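Local coordinates for protein transcriptional regulator fur family (Xanthomonas campestris pv. campestris, PDB 7DH8) that binds zinc and, as a Fur-family repressor, probably recognises regulatory DNA to control transcription of zinc-uptake genes, at residues N48-I53 and L65-E71; H97-V102 and H116-I122; V137-E142 and A154-E158. One frame throughout, in Å; residues are numbered along the deposited sequence.

Contact 1: residues N48-I53 and L65-E71; sequences NVLRLI and LLDWVRE
Val49, Leu52 and Ile53 of helix 44-56 pack against Leu65, Trp68 and Val69 of helix 62-69 in an apolar helix-helix contact within the N-terminal part of the fold. The two short helical segments are steeply inclined to each other, at 114°, with their axes 10.4 Å apart. Leu52 is the most deeply covered by the opposite helix. Its CG is anti to the carbonyl carbon (chi1 -73°), which directs CD1 into the neighbouring helix, where it meets Val69 CG2 at 3.5 Å. The same Leu52 CD1 lies 3.8 Å from Trp68 CB, so it touches the base of the indole side chain. One turn earlier, Val49 splits its branches between two partners: CG1 approaches Leu65 CD2 to 3.6 Å, while CG2 lies 4.0 Å from Val69 CG2. Such a bundle of short helices, followed by the hairpin of strands 96-99 and 104-107, is the winged-helix DNA-binding domain of Fur regulators. Helix 80-92, probably the recognition helix as in relatives, covers Leu66 on the far side of helix 62-69. Leu65 CD1 also meets Ile53 CG1, at 4.2 Å, extending the apolar seam. Toward solvent, Asn48 ND2 and Glu71 OE1 are 3.9 Å apart, too far for a hydrogen bond.

Contact 2: residues H97-V102 and H116-I122; sequences HKLESV and HSVPFLI. With ZN (zinc ion), chain B.
His97 and His116 meet at a shared zinc ion, each giving its NE2. The metal bonds measure 2.0 Å from His97 NE2 and 2.2 Å from His116 NE2, and Cys108 and Glu131 complete the four-residue site. The two imidazoles are nearly perpendicular; their close approach reflects joint metal binding, with no hydrogen bond between the nitrogens. His116 holds CG between its backbone N and carbonyl carbon (chi1 54°), which points NE2 at the zinc. Among the aromatic contacts, Phe120 turns its edge to the face of His97, a T-shaped pair with planes 65° apart. Its CZ lies 3.7 Å from His97 CG, so a hydrophobic ring backs the ligand. A CH-pi contact supports Phe120 in turn: Leu99 CD2 sits 3.6 Å from the centroid of the Phe120 ring, only 11° off the normal. Aliphatic packing continues away from the metal, where Leu99 and Ile122 run alongside each other in opposite senses, CD1 to CD1 at 4.2 Å, and Val102 CG1 faces Ile122 CG2 at 4.3 Å. Ligands from wing strand 96-99 (His97), the loop before strand 119-123 (His116) and strand 129-131 (Glu131) fit the regulatory metal site of Fur-family proteins, between the DNA-binding and dimerisation domains.

Contact 3: residues V137-E142 and A154-E158; sequences VVSQLE and AQTLE
The side-chain amide of Gln155 lies between Val138 and Leu141 of helix 135-146. Both methyls of Val138 sit to one side of the amide plane, CG1 3.7 Å from Gln155 NE2; to the other side is Leu141, whose CD1 comes within 3.3 Å of Gln155 OE1. In the plane of the amide, NE2 donates to the backbone O of Val138 over 3.0 Å, along a nearly straight N-H line (163°). This N-H is the one beside OE1; the N-H on the side of CG is given to a water, which itself donates to Glu142 OE2. The carboxylate of Glu142 is turned almost perpendicular to the amide, at 81°, and the bridging water joins the two. With both hydrogens of NE2 engaged, the rotation of the amide is fixed. OE1, by contrast, is buried among carbons of Val138 and Leu141 and has no polar partner in the model. Val138 O accepts twice, from Gln155 NE2 and from Glu142 N of its own helix. Gln155 reaches the helix because its chain runs extended beyond CG (chi2 -179°).

Leu157, two residues along the strand and on the same face, supplies the apolar half. Its CD2 is pressed to 3.5 Å from Leu141 CD1, a tight carbon pair, while CD1 rests 3.8 Å from Val138 CG2. The second subunit adds to this layer: Leu141 also packs on Pro119 of that subunit, and Leu157 on its counterpart there. Strand 151-160 also forms an antiparallel ladder with the second subunit, making one continuous sheet of the two chains. A helix laid over a sheet shared by two subunits is the arrangement found in the C-terminal dimerisation domain of Fur-family proteins.

The three contacts follow one another along the chain and run from the DNA-binding end to the dimer interface. Contact 1 is the outlier: its centre lies about 20 Å from that of contact 2 and about 30 Å from that of contact 3. Still, the side chain of Ile53 in contact 1 comes to about 11 Å from the zinc held in contact 2, similar to Val138 of contact 3 on the other side. Contacts 2 and 3, with centres about 11 Å apart, touch through neighbouring strands 119-123 and 151-160. Glu158 ties them further, with OE1 2.6 Å from Ser101 OG and OE2 2.7 Å from Glu100 N, both hydrogen bonds.

Contact 1: residues N48-I53 and L65-E71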
ATOM      1  N   ASN A  48      16.802 -15.067  14.369  1.00 47.08           N
ATOM      2  CA  ASN A  48      16.658 -16.011  13.271  1.00 50.41           C
ATOM      3  C   ASN A  48      15.594 -15.560  12.286  1.00 49.06           C
ATOM      4  O   ASN A  48      15.728 -15.799  11.081  1.00 48.85           O
ATOM      5  CB  ASN A  48      16.331 -17.412  13.801  1.00 53.48           C
ATOM      6  CG  ASN A  48      16.458 -18.481  12.725  1.00 65.68           C
ATOM      7  OD1 ASN A  48      17.412 -18.474  11.934  1.00 75.33           O
ATOM      8  ND2 ASN A  48      15.503 -19.411  12.692  1.00 68.58           N
ATOM      9  N   VAL A  49      14.525 -14.922  12.764  1.00 48.58           N
ATOM     10  CA  VAL A  49      13.547 -14.383  11.834  1.00 42.46           C
ATOM     11  C   VAL A  49      14.170 -13.246  11.040  1.00 41.28           C
ATOM     12  O   VAL A  49      14.094 -13.212   9.809  1.00 41.39           O
ATOM     13  CB  VAL A  49      12.274 -13.942  12.575  1.00 42.65           C
ATOM     14  CG1 VAL A  49      11.361 -13.155  11.650  1.00 34.04           C
ATOM     15  CG2 VAL A  49      11.525 -15.171  13.022  1.00 50.42           C
ATOM     16  N   LEU A  50      14.850 -12.331  11.739  1.00 39.61           N
ATOM     17  CA  LEU A  50      15.486 -11.202  11.082  1.00 36.52           C
ATOM     18  C   LEU A  50      16.510 -11.689  10.084  1.00 40.65           C
ATOM     19  O   LEU A  50      16.534 -11.237   8.933  1.00 37.18           O
ATOM     20  CB  LEU A  50      16.147 -10.287  12.123  1.00 40.49           C
ATOM     21  CG  LEU A  50      17.012  -9.175  11.519  1.00 45.38           C
ATOM     22  CD1 LEU A  50      16.151  -8.219  10.689  1.00 48.73           C
ATOM     23  CD2 LEU A  50      17.784  -8.419  12.587  1.00 55.48           C
ATOM     24  N   ARG A  51      17.348 -12.651  10.509  1.00 41.19           N
ATOM     25  CA  ARG A  51      18.381 -13.197   9.633  1.00 45.99           C
ATOM     26  C   ARG A  51      17.776 -13.817   8.379  1.00 46.19           C
ATOM     27  O   ARG A  51      18.264 -13.584   7.262  1.00 45.17           O
ATOM     28  CB  ARG A  51      19.223 -14.228  10.388  1.00 53.73           C
ATOM     29  CG  ARG A  51      20.397 -14.778   9.582  1.00 62.69           C
ATOM     30  CD  ARG A  51      20.932 -16.107  10.153  1.00 71.40           C
ATOM     31  NE  ARG A  51      20.747 -16.207  11.602  1.00 77.95           N
ATOM     32  CZ  ARG A  51      21.413 -15.491  12.510  1.00 80.49           C
ATOM     33  NH1 ARG A  51      22.341 -14.609  12.142  1.00 75.58           N
ATOM     34  NH2 ARG A  51      21.145 -15.665  13.800  1.00 84.38           N
ATOM     35  N   LEU A  52      16.729 -14.642   8.541  1.00 37.11           N
ATOM     36  CA  LEU A  52      16.074 -15.244   7.386  1.00 36.18           C
ATOM     37  C   LEU A  52      15.544 -14.183   6.425  1.00 37.92           C
ATOM     38  O   LEU A  52      15.697 -14.305   5.202  1.00 47.07           O
ATOM     39  CB  LEU A  52      14.932 -16.159   7.843  1.00 38.58           C
ATOM     40  CG  LEU A  52      15.368 -17.509   8.481  1.00 45.90           C
ATOM     41  CD1 LEU A  52      14.143 -18.278   9.038  1.00 44.97           C
ATOM     42  CD2 LEU A  52      16.197 -18.362   7.518  1.00 44.64           C
ATOM     43  N   ILE A  53      14.887 -13.142   6.944  1.00 32.91           N
ATOM     44  CA  ILE A  53      14.327 -12.145   6.023  1.00 30.87           C
ATOM     45  C   ILE A  53      15.459 -11.405   5.306  1.00 37.22           C
ATOM     46  O   ILE A  53      15.434 -11.241   4.085  1.00 42.09           O
ATOM     47  CB  ILE A  53      13.367 -11.189   6.765  1.00 33.23           C
ATOM     48  CG1 ILE A  53      12.136 -11.929   7.286  1.00 29.81           C
ATOM     49  CG2 ILE A  53      12.953  -9.931   5.884  1.00 28.31           C
ATOM     50  CD1 ILE A  53      11.315 -11.124   8.268  1.00 31.58           C
ATOM     51  N   LEU A  65       8.274 -17.592   5.683  1.00 36.15           N
ATOM     52  CA  LEU A  65       9.150 -17.439   6.835  1.00 35.60           C
ATOM     53  C   LEU A  65       8.926 -18.574   7.824  1.00 35.01           C
ATOM     54  O   LEU A  65       9.874 -19.099   8.411  1.00 45.13           O
ATOM     55  CB  LEU A  65       8.884 -16.073   7.486  1.00 36.79           C
ATOM     56  CG  LEU A  65       9.454 -15.781   8.863  1.00 44.31           C
ATOM     57  CD1 LEU A  65      10.990 -15.696   8.759  1.00 38.53           C
ATOM     58  CD2 LEU A  65       8.855 -14.467   9.390  1.00 44.66           C
ATOM     59  N   LEU A  66       7.669 -18.967   8.019  1.00 35.63           N
ATOM     60  CA  LEU A  66       7.405 -20.076   8.935  1.00 41.54           C
ATOM     61  C   LEU A  66       8.000 -21.378   8.439  1.00 42.16           C
ATOM     62  O   LEU A  66       8.640 -22.092   9.213  1.00 49.39           O
ATOM     63  CB  LEU A  66       5.916 -20.266   9.141  1.00 44.35           C
ATOM     64  CG  LEU A  66       5.672 -19.462  10.389  1.00 58.90           C
ATOM     65  CD1 LEU A  66       5.427 -17.974   9.958  1.00 60.45           C
ATOM     66  CD2 LEU A  66       4.573 -20.088  11.185  1.00 66.73           C
ATOM     67  N   ASP A  67       7.750 -21.719   7.172  1.00 39.14           N
ATOM     68  CA  ASP A  67       8.459 -22.830   6.533  1.00 44.00           C
ATOM     69  C   ASP A  67       9.942 -22.796   6.856  1.00 47.94           C
ATOM     70  O   ASP A  67      10.477 -23.770   7.393  1.00 48.57           O
ATOM     71  CB  ASP A  67       8.250 -22.842   5.017  1.00 50.67           C
ATOM     72  CG  ASP A  67       6.929 -23.456   4.617  1.00 66.55           C
ATOM     73  OD1 ASP A  67       6.479 -24.406   5.318  1.00 77.95           O
ATOM     74  OD2 ASP A  67       6.331 -22.981   3.616  1.00 66.50           O
ATOM     75  N   TRP A  68      10.624 -21.670   6.578  1.00 47.20           N
ATOM     76  CA  TRP A  68      12.079 -21.665   6.772  1.00 50.72           C
ATOM     77  C   TRP A  68      12.529 -21.639   8.230  1.00 54.62           C
ATOM     78  O   TRP A  68      13.688 -21.956   8.534  1.00 51.61           O
ATOM     79  CB  TRP A  68      12.718 -20.394   6.195  1.00 45.96           C
ATOM     80  CG  TRP A  68      12.382 -20.107   4.764  1.00 44.61           C
ATOM     81  CD1 TRP A  68      11.917 -20.992   3.853  1.00 51.68           C
ATOM     82  CD2 TRP A  68      12.457 -18.849   4.096  1.00 46.05           C
ATOM     83  NE1 TRP A  68      11.702 -20.378   2.658  1.00 43.46           N
ATOM     84  CE2 TRP A  68      12.040 -19.061   2.772  1.00 44.40           C
ATOM     85  CE3 TRP A  68      12.870 -17.570   4.478  1.00 47.41           C
ATOM     86  CZ2 TRP A  68      11.990 -18.054   1.839  1.00 41.08           C
ATOM     87  CZ3 TRP A  68      12.832 -16.558   3.532  1.00 50.71           C
ATOM     88  CH2 TRP A  68      12.390 -16.813   2.225  1.00 45.56           C
ATOM     89  N   VAL A  69      11.652 -21.197   9.138  1.00 50.29           N
ATOM     90  CA  VAL A  69      12.011 -21.182  10.553  1.00 54.43           C
ATOM     91  C   VAL A  69      11.695 -22.547  11.166  1.00 60.71           C
ATOM     92  O   VAL A  69      12.120 -22.860  12.284  1.00 67.98           O
ATOM     93  CB  VAL A  69      11.045 -20.278  11.342  1.00 57.60           C
ATOM     94  CG1 VAL A  69      10.821 -20.804  12.762  1.00 60.86           C
ATOM     95  CG2 VAL A  69      11.573 -18.864  11.376  1.00 61.52           C
ATOM     96  N   ARG A  70      10.996 -23.396  10.422  1.00 57.13           N
ATOM     97  CA  ARG A  70      10.875 -24.826  10.683  1.00 65.28           C
ATOM     98  C   ARG A  70      11.976 -25.728  10.128  1.00 74.88           C
ATOM     99  O   ARG A  70      12.019 -26.924  10.445  1.00 82.77           O
ATOM    100  CB  ARG A  70       9.436 -25.254  10.453  1.00 61.83           C
ATOM    101  CG  ARG A  70       8.593 -25.025  11.660  1.00 66.84           C
ATOM    102  CD  ARG A  70       7.236 -24.519  11.248  1.00 69.77           C
ATOM    103  NE  ARG A  70       6.267 -24.684  12.322  1.00 69.19           N
ATOM    104  CZ  ARG A  70       4.976 -24.896  12.130  1.00 66.55           C
ATOM    105  NH1 ARG A  70       4.483 -24.978  10.901  1.00 65.34           N
ATOM    106  NH2 ARG A  70       4.182 -25.012  13.173  1.00 70.52           N
ATOM    107  N   GLU A  71      12.866 -25.170   9.316  1.00 75.22           N
ATOM    108  CA  GLU A  71      14.004 -25.900   8.746  1.00 77.83           C
ATOM    109  C   GLU A  71      14.252 -27.301   9.244  1.00 83.09           C
ATOM    110  O   GLU A  71      15.411 -27.671   9.446  1.00 88.96           O
ATOM    111  CB  GLU A  71      15.340 -25.147   8.775  1.00 78.94           C
ATOM    112  CG  GLU A  71      15.712 -24.512  10.132  1.00 82.50           C
ATOM    113  CD  GLU A  71      16.796 -23.422   9.999  1.00 90.92           C
ATOM    114  OE1 GLU A  71      16.463 -22.206  10.105  1.00 89.06           O
ATOM    115  OE2 GLU A  71      17.986 -23.784   9.794  1.00 97.65           O
TER

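Contact 2: residues H97-V102 and H116-I122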
ATOM      1  N   HIS A  97      10.198  -4.144   7.202  1.00 27.69           N
ATOM      2  CA  HIS A  97       9.093  -3.394   6.658  1.00 28.50           C
ATOM      3  C   HIS A  97       8.116  -4.375   6.055  1.00 33.18           C
ATOM      4  O   HIS A  97       8.526  -5.313   5.374  1.00 26.57           O
ATOM      5  CB  HIS A  97       9.530  -2.395   5.566  1.00 28.18           C
ATOM      6  CG  HIS A  97      10.466  -1.334   6.062  1.00 30.38           C
ATOM      7  ND1 HIS A  97      10.018  -0.210   6.723  1.00 33.69           N
ATOM      8  CD2 HIS A  97      11.812  -1.211   5.978  1.00 32.75           C
ATOM      9  CE1 HIS A  97      11.054   0.548   7.050  1.00 34.36           C
ATOM     10  NE2 HIS A  97      12.152  -0.022   6.579  1.00 30.97           N
ATOM     11  N   LYS A  98       6.829  -4.125   6.269  1.00 28.36           N
ATOM     12  CA  LYS A  98       5.813  -4.846   5.541  1.00 28.98           C
ATOM     13  C   LYS A  98       5.442  -4.027   4.323  1.00 29.61           C
ATOM     14  O   LYS A  98       5.055  -2.860   4.453  1.00 35.44           O
ATOM     15  CB  LYS A  98       4.562  -5.096   6.387  1.00 29.99           C
ATOM     16  CG  LYS A  98       3.531  -6.041   5.626  1.00 28.58           C
ATOM     17  CD  LYS A  98       2.221  -6.143   6.440  1.00 39.00           C
ATOM     18  CE  LYS A  98       1.045  -6.694   5.596  1.00 43.39           C
ATOM     19  NZ  LYS A  98      -0.166  -6.969   6.482  1.00 46.92           N
ATOM     20  N   LEU A  99       5.590  -4.622   3.146  1.00 27.00           N
ATOM     21  CA  LEU A  99       5.178  -3.994   1.884  1.00 26.60           C
ATOM     22  C   LEU A  99       3.702  -4.287   1.655  1.00 34.09           C
ATOM     23  O   LEU A  99       3.326  -5.423   1.380  1.00 32.12           O
ATOM     24  CB  LEU A  99       6.010  -4.543   0.741  1.00 27.26           C
ATOM     25  CG  LEU A  99       7.502  -4.224   0.978  1.00 33.02           C
ATOM     26  CD1 LEU A  99       8.358  -4.858  -0.109  1.00 28.00           C
ATOM     27  CD2 LEU A  99       7.739  -2.664   1.105  1.00 29.77           C
ATOM     28  N   GLU A 100       2.868  -3.253   1.721  1.00 33.14           N
ATOM     29  CA  GLU A 100       1.436  -3.501   1.681  1.00 37.01           C
ATOM     30  C   GLU A 100       0.949  -3.958   0.337  1.00 32.38           C
ATOM     31  O   GLU A 100      -0.039  -4.696   0.284  1.00 32.74           O
ATOM     32  CB  GLU A 100       0.662  -2.247   2.086  1.00 30.99           C
ATOM     33  CG  GLU A 100       1.089  -1.744   3.399  1.00 35.52           C
ATOM     34  CD  GLU A 100       0.406  -2.483   4.530  1.00 36.42           C
ATOM     35  OE1 GLU A 100      -0.528  -3.241   4.235  1.00 37.99           O
ATOM     36  OE2 GLU A 100       0.808  -2.299   5.705  1.00 42.17           O
ATOM     37  N   SER A 101       1.579  -3.526  -0.769  1.00 30.96           N
ATOM     38  CA  SER A 101       0.983  -3.915  -2.045  1.00 34.30           C
ATOM     39  C   SER A 101       1.337  -5.338  -2.479  1.00 35.61           C
ATOM     40  O   SER A 101       0.707  -5.852  -3.421  1.00 36.15           O
ATOM     41  CB  SER A 101       1.372  -2.933  -3.166  1.00 35.08           C
ATOM     42  OG  SER A 101       2.754  -2.958  -3.389  1.00 37.10           O
ATOM     43  N   VAL A 102       2.323  -5.987  -1.855  1.00 28.91           N
ATOM     44  CA  VAL A 102       2.609  -7.390  -2.168  1.00 34.78           C
ATOM     45  C   VAL A 102       2.457  -8.297  -0.961  1.00 35.22           C
ATOM     46  O   VAL A 102       2.705  -9.495  -1.080  1.00 33.68           O
ATOM     47  CB  VAL A 102       4.009  -7.590  -2.790  1.00 35.69           C
ATOM     48  CG1 VAL A 102       4.053  -7.034  -4.205  1.00 36.50           C
ATOM     49  CG2 VAL A 102       5.095  -7.001  -1.894  1.00 37.08           C
ATOM     50  N   HIS A 116      10.103   4.625  10.527  1.00 54.64           N
ATOM     51  CA  HIS A 116      10.231   5.689   9.550  1.00 46.34           C
ATOM     52  C   HIS A 116       9.375   5.319   8.365  1.00 38.85           C
ATOM     53  O   HIS A 116       9.143   4.142   8.088  1.00 39.90           O
ATOM     54  CB  HIS A 116      11.678   5.844   9.086  1.00 43.09           C
ATOM     55  CG  HIS A 116      12.272   4.568   8.569  1.00 49.56           C
ATOM     56  ND1 HIS A 116      12.609   3.522   9.396  1.00 52.31           N
ATOM     57  CD2 HIS A 116      12.561   4.157   7.309  1.00 48.98           C
ATOM     58  CE1 HIS A 116      13.119   2.540   8.676  1.00 50.42           C
ATOM     59  NE2 HIS A 116      13.092   2.898   7.409  1.00 43.91           N
ATOM     60  N   SER A 117       9.038   6.331   7.598  1.00 31.54           N
ATOM     61  CA  SER A 117       8.281   6.161   6.373  1.00 34.63           C
ATOM     62  C   SER A 117       9.223   6.456   5.220  1.00 33.83           C
ATOM     63  O   SER A 117       9.958   7.462   5.268  1.00 33.07           O
ATOM     64  CB  SER A 117       7.072   7.103   6.381  1.00 38.71           C
ATOM     65  OG  SER A 117       6.178   6.545   7.337  1.00 45.89           O
ATOM     66  N   VAL A 118       9.257   5.547   4.234  1.00 32.92           N
ATOM     67  CA  VAL A 118      10.186   5.680   3.100  1.00 33.16           C
ATOM     68  C   VAL A 118       9.563   5.069   1.853  1.00 27.32           C
ATOM     69  O   VAL A 118       8.819   4.106   1.951  1.00 30.03           O
ATOM     70  CB  VAL A 118      11.539   4.996   3.347  1.00 33.24           C
ATOM     71  CG1 VAL A 118      12.345   5.722   4.390  1.00 38.19           C
ATOM     72  CG2 VAL A 118      11.334   3.475   3.643  1.00 29.13           C
ATOM     73  N   PRO A 119       9.878   5.586   0.681  1.00 32.32           N
ATOM     74  CA  PRO A 119       9.458   4.935  -0.561  1.00 32.68           C
ATOM     75  C   PRO A 119      10.213   3.635  -0.794  1.00 27.85           C
ATOM     76  O   PRO A 119      11.400   3.491  -0.470  1.00 30.09           O
ATOM     77  CB  PRO A 119       9.833   5.967  -1.645  1.00 34.16           C
ATOM     78  CG  PRO A 119      10.037   7.293  -0.860  1.00 37.72           C
ATOM     79  CD  PRO A 119      10.603   6.839   0.437  1.00 35.96           C
ATOM     80  N   PHE A 120       9.518   2.748  -1.458  1.00 27.08           N
ATOM     81  CA  PHE A 120      10.017   1.512  -2.031  1.00 26.69           C
ATOM     82  C   PHE A 120       9.717   1.491  -3.510  1.00 23.95           C
ATOM     83  O   PHE A 120       8.599   1.847  -3.907  1.00 24.36           O
ATOM     84  CB  PHE A 120       9.309   0.293  -1.377  1.00 28.92           C
ATOM     85  CG  PHE A 120       9.747   0.070  -0.002  1.00 28.12           C
ATOM     86  CD1 PHE A 120       9.094   0.704   1.039  1.00 30.75           C
ATOM     87  CD2 PHE A 120      10.838  -0.726   0.267  1.00 32.28           C
ATOM     88  CE1 PHE A 120       9.534   0.554   2.325  1.00 33.24           C
ATOM     89  CE2 PHE A 120      11.277  -0.870   1.569  1.00 27.35           C
ATOM     90  CZ  PHE A 120      10.630  -0.244   2.579  1.00 28.98           C
ATOM     91  N   LEU A 121      10.716   1.063  -4.324  1.00 22.11           N
ATOM     92  CA  LEU A 121      10.515   0.736  -5.727  1.00 24.73           C
ATOM     93  C   LEU A 121      10.312  -0.770  -5.801  1.00 27.74           C
ATOM     94  O   LEU A 121      11.201  -1.528  -5.419  1.00 29.40           O
ATOM     95  CB  LEU A 121      11.731   1.130  -6.574  1.00 18.70           C
ATOM     96  CG  LEU A 121      12.256   2.573  -6.400  1.00 22.18           C
ATOM     97  CD1 LEU A 121      13.519   2.790  -7.167  1.00 30.40           C
ATOM     98  CD2 LEU A 121      11.129   3.572  -6.772  1.00 32.81           C
ATOM     99  N   ILE A 122       9.162  -1.211  -6.278  1.00 28.41           N
ATOM    100  CA  ILE A 122       8.845  -2.631  -6.284  1.00 26.02           C
ATOM    101  C   ILE A 122       8.612  -3.040  -7.719  1.00 22.77           C
ATOM    102  O   ILE A 122       7.728  -2.509  -8.380  1.00 24.41           O
ATOM    103  CB  ILE A 122       7.630  -2.950  -5.392  1.00 27.59           C
ATOM    104  CG1 ILE A 122       7.889  -2.497  -3.969  1.00 24.40           C
ATOM    105  CG2 ILE A 122       7.343  -4.508  -5.351  1.00 28.13           C
ATOM    106  CD1 ILE A 122       6.540  -2.576  -3.083  1.00 24.29           C
TER
HETATM  107 ZN    ZN B 201      13.913   0.957   6.634  1.00 34.00          ZN

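Contact 3: residues V137-E142 and A154-E158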
ATOM      1  N   VAL A 137       9.586  14.187   0.250  1.00 34.91           N
ATOM      2  CA  VAL A 137       8.297  13.578  -0.106  1.00 32.16           C
ATOM      3  C   VAL A 137       7.456  13.329   1.128  1.00 33.07           C
ATOM      4  O   VAL A 137       6.243  13.603   1.128  1.00 33.11           O
ATOM      5  CB  VAL A 137       8.502  12.281  -0.905  1.00 36.28           C
ATOM      6  CG1 VAL A 137       7.186  11.425  -0.905  1.00 33.80           C
ATOM      7  CG2 VAL A 137       8.923  12.607  -2.340  1.00 37.24           C
ATOM      8  N   VAL A 138       8.067  12.775   2.191  1.00 30.20           N
ATOM      9  CA  VAL A 138       7.275  12.430   3.376  1.00 32.11           C
ATOM     10  C   VAL A 138       6.773  13.711   4.054  1.00 35.48           C
ATOM     11  O   VAL A 138       5.603  13.799   4.454  1.00 32.33           O
ATOM     12  CB  VAL A 138       8.128  11.545   4.307  1.00 35.59           C
ATOM     13  CG1 VAL A 138       7.671  11.603   5.816  1.00 39.84           C
ATOM     14  CG2 VAL A 138       8.196  10.132   3.751  1.00 29.32           C
ATOM     15  N   SER A 139       7.620  14.758   4.075  1.00 34.96           N
ATOM     16  CA  SER A 139       7.265  16.059   4.645  1.00 38.60           C
ATOM     17  C   SER A 139       6.142  16.744   3.872  1.00 33.32           C
ATOM     18  O   SER A 139       5.258  17.384   4.468  1.00 33.51           O
ATOM     19  CB  SER A 139       8.487  16.994   4.616  1.00 38.87           C
ATOM     20  OG  SER A 139       9.358  16.700   5.679  1.00 45.91           O
ATOM     21  N   GLN A 140       6.208  16.694   2.546  1.00 28.71           N
ATOM     22  CA  GLN A 140       5.146  17.259   1.733  1.00 34.90           C
ATOM     23  C   GLN A 140       3.817  16.594   2.035  1.00 29.60           C
ATOM     24  O   GLN A 140       2.820  17.281   2.244  1.00 27.71           O
ATOM     25  CB  GLN A 140       5.460  17.143   0.250  1.00 30.65           C
ATOM     26  CG  GLN A 140       6.228  18.399  -0.233  1.00 42.34           C
ATOM     27  CD  GLN A 140       6.765  18.166  -1.651  1.00 50.82           C
ATOM     28  OE1 GLN A 140       6.095  18.460  -2.641  1.00 55.25           O
ATOM     29  NE2 GLN A 140       7.915  17.530  -1.740  1.00 49.27           N
ATOM     30  N   LEU A 141       3.786  15.250   2.095  1.00 31.03           N
ATOM     31  CA  LEU A 141       2.528  14.565   2.361  1.00 29.22           C
ATOM     32  C   LEU A 141       2.040  14.807   3.777  1.00 30.58           C
ATOM     33  O   LEU A 141       0.820  14.879   4.009  1.00 30.14           O
ATOM     34  CB  LEU A 141       2.694  13.060   2.104  1.00 26.62           C
ATOM     35  CG  LEU A 141       2.758  12.617   0.641  1.00 37.90           C
ATOM     36  CD1 LEU A 141       2.966  11.021   0.565  1.00 33.96           C
ATOM     37  CD2 LEU A 141       1.511  13.058  -0.093  1.00 31.69           C
ATOM     38  N   GLU A 142       2.952  14.988   4.744  1.00 29.58           N
ATOM     39  CA  GLU A 142       2.510  15.432   6.064  1.00 31.40           C
ATOM     40  C   GLU A 142       1.830  16.793   6.011  1.00 30.99           C
ATOM     41  O   GLU A 142       0.753  16.984   6.603  1.00 29.92           O
ATOM     42  CB  GLU A 142       3.666  15.466   7.045  1.00 37.20           C
ATOM     43  CG  GLU A 142       3.975  14.133   7.644  1.00 50.79           C
ATOM     44  CD  GLU A 142       5.174  14.248   8.546  1.00 65.02           C
ATOM     45  OE1 GLU A 142       5.397  15.370   9.052  1.00 65.72           O
ATOM     46  OE2 GLU A 142       5.880  13.240   8.749  1.00 70.82           O
ATOM     47  N   ALA A 154       2.179   7.205   9.677  1.00 36.60           N
ATOM     48  CA  ALA A 154       3.106   6.264   9.049  1.00 35.22           C
ATOM     49  C   ALA A 154       2.506   6.414   7.646  1.00 35.53           C
ATOM     50  O   ALA A 154       1.283   6.436   7.453  1.00 38.13           O
ATOM     51  CB  ALA A 154       3.016   4.745   9.273  1.00 33.47           C
ATOM     52  N   GLN A 155       3.393   6.487   6.641  1.00 30.92           N
ATOM     53  CA  GLN A 155       2.998   6.483   5.240  1.00 27.04           C
ATOM     54  C   GLN A 155       3.424   5.246   4.472  1.00 28.91           C
ATOM     55  O   GLN A 155       4.569   4.807   4.601  1.00 34.83           O
ATOM     56  CB  GLN A 155       3.663   7.716   4.557  1.00 26.78           C
ATOM     57  CG  GLN A 155       3.313   9.041   5.297  1.00 32.11           C
ATOM     58  CD  GLN A 155       3.949  10.240   4.584  1.00 33.37           C
ATOM     59  OE1 GLN A 155       4.388  10.117   3.447  1.00 35.02           O
ATOM     60  NE2 GLN A 155       4.007  11.384   5.250  1.00 28.96           N
ATOM     61  N   THR A 156       2.540   4.763   3.583  1.00 25.09           N
ATOM     62  CA  THR A 156       2.827   3.653   2.692  1.00 28.33           C
ATOM     63  C   THR A 156       3.109   4.263   1.341  1.00 30.77           C
ATOM     64  O   THR A 156       2.211   4.879   0.752  1.00 32.75           O
ATOM     65  CB  THR A 156       1.620   2.708   2.579  1.00 28.73           C
ATOM     66  OG1 THR A 156       1.380   2.115   3.842  1.00 34.73           O
ATOM     67  CG2 THR A 156       1.936   1.591   1.550  1.00 33.78           C
ATOM     68  N   LEU A 157       4.355   4.124   0.862  1.00 28.35           N
ATOM     69  CA  LEU A 157       4.818   4.750  -0.365  1.00 28.91           C
ATOM     70  C   LEU A 157       5.477   3.630  -1.167  1.00 28.61           C
ATOM     71  O   LEU A 157       6.579   3.162  -0.864  1.00 27.71           O
ATOM     72  CB  LEU A 157       5.790   5.916  -0.113  1.00 24.61           C
ATOM     73  CG  LEU A 157       5.287   6.898   0.986  1.00 35.50           C
ATOM     74  CD1 LEU A 157       6.506   7.677   1.470  1.00 32.05           C
ATOM     75  CD2 LEU A 157       4.199   7.793   0.419  1.00 27.18           C
ATOM     76  N   GLU A 158       4.801   3.172  -2.196  1.00 24.82           N
ATOM     77  CA  GLU A 158       5.352   2.055  -2.962  1.00 26.82           C
ATOM     78  C   GLU A 158       5.225   2.395  -4.437  1.00 28.06           C
ATOM     79  O   GLU A 158       4.123   2.550  -4.954  1.00 33.89           O
ATOM     80  CB  GLU A 158       4.630   0.776  -2.584  1.00 25.00           C
ATOM     81  CG  GLU A 158       4.718   0.507  -1.046  1.00 29.79           C
ATOM     82  CD  GLU A 158       3.982  -0.766  -0.548  1.00 37.80           C
ATOM     83  OE1 GLU A 158       3.254  -1.412  -1.304  1.00 32.61           O
ATOM     84  OE2 GLU A 158       4.141  -1.088   0.642  1.00 35.83           O
TER
HETATM   85  O   HOH W   1       3.596  11.122   8.204  1.00 36.47           O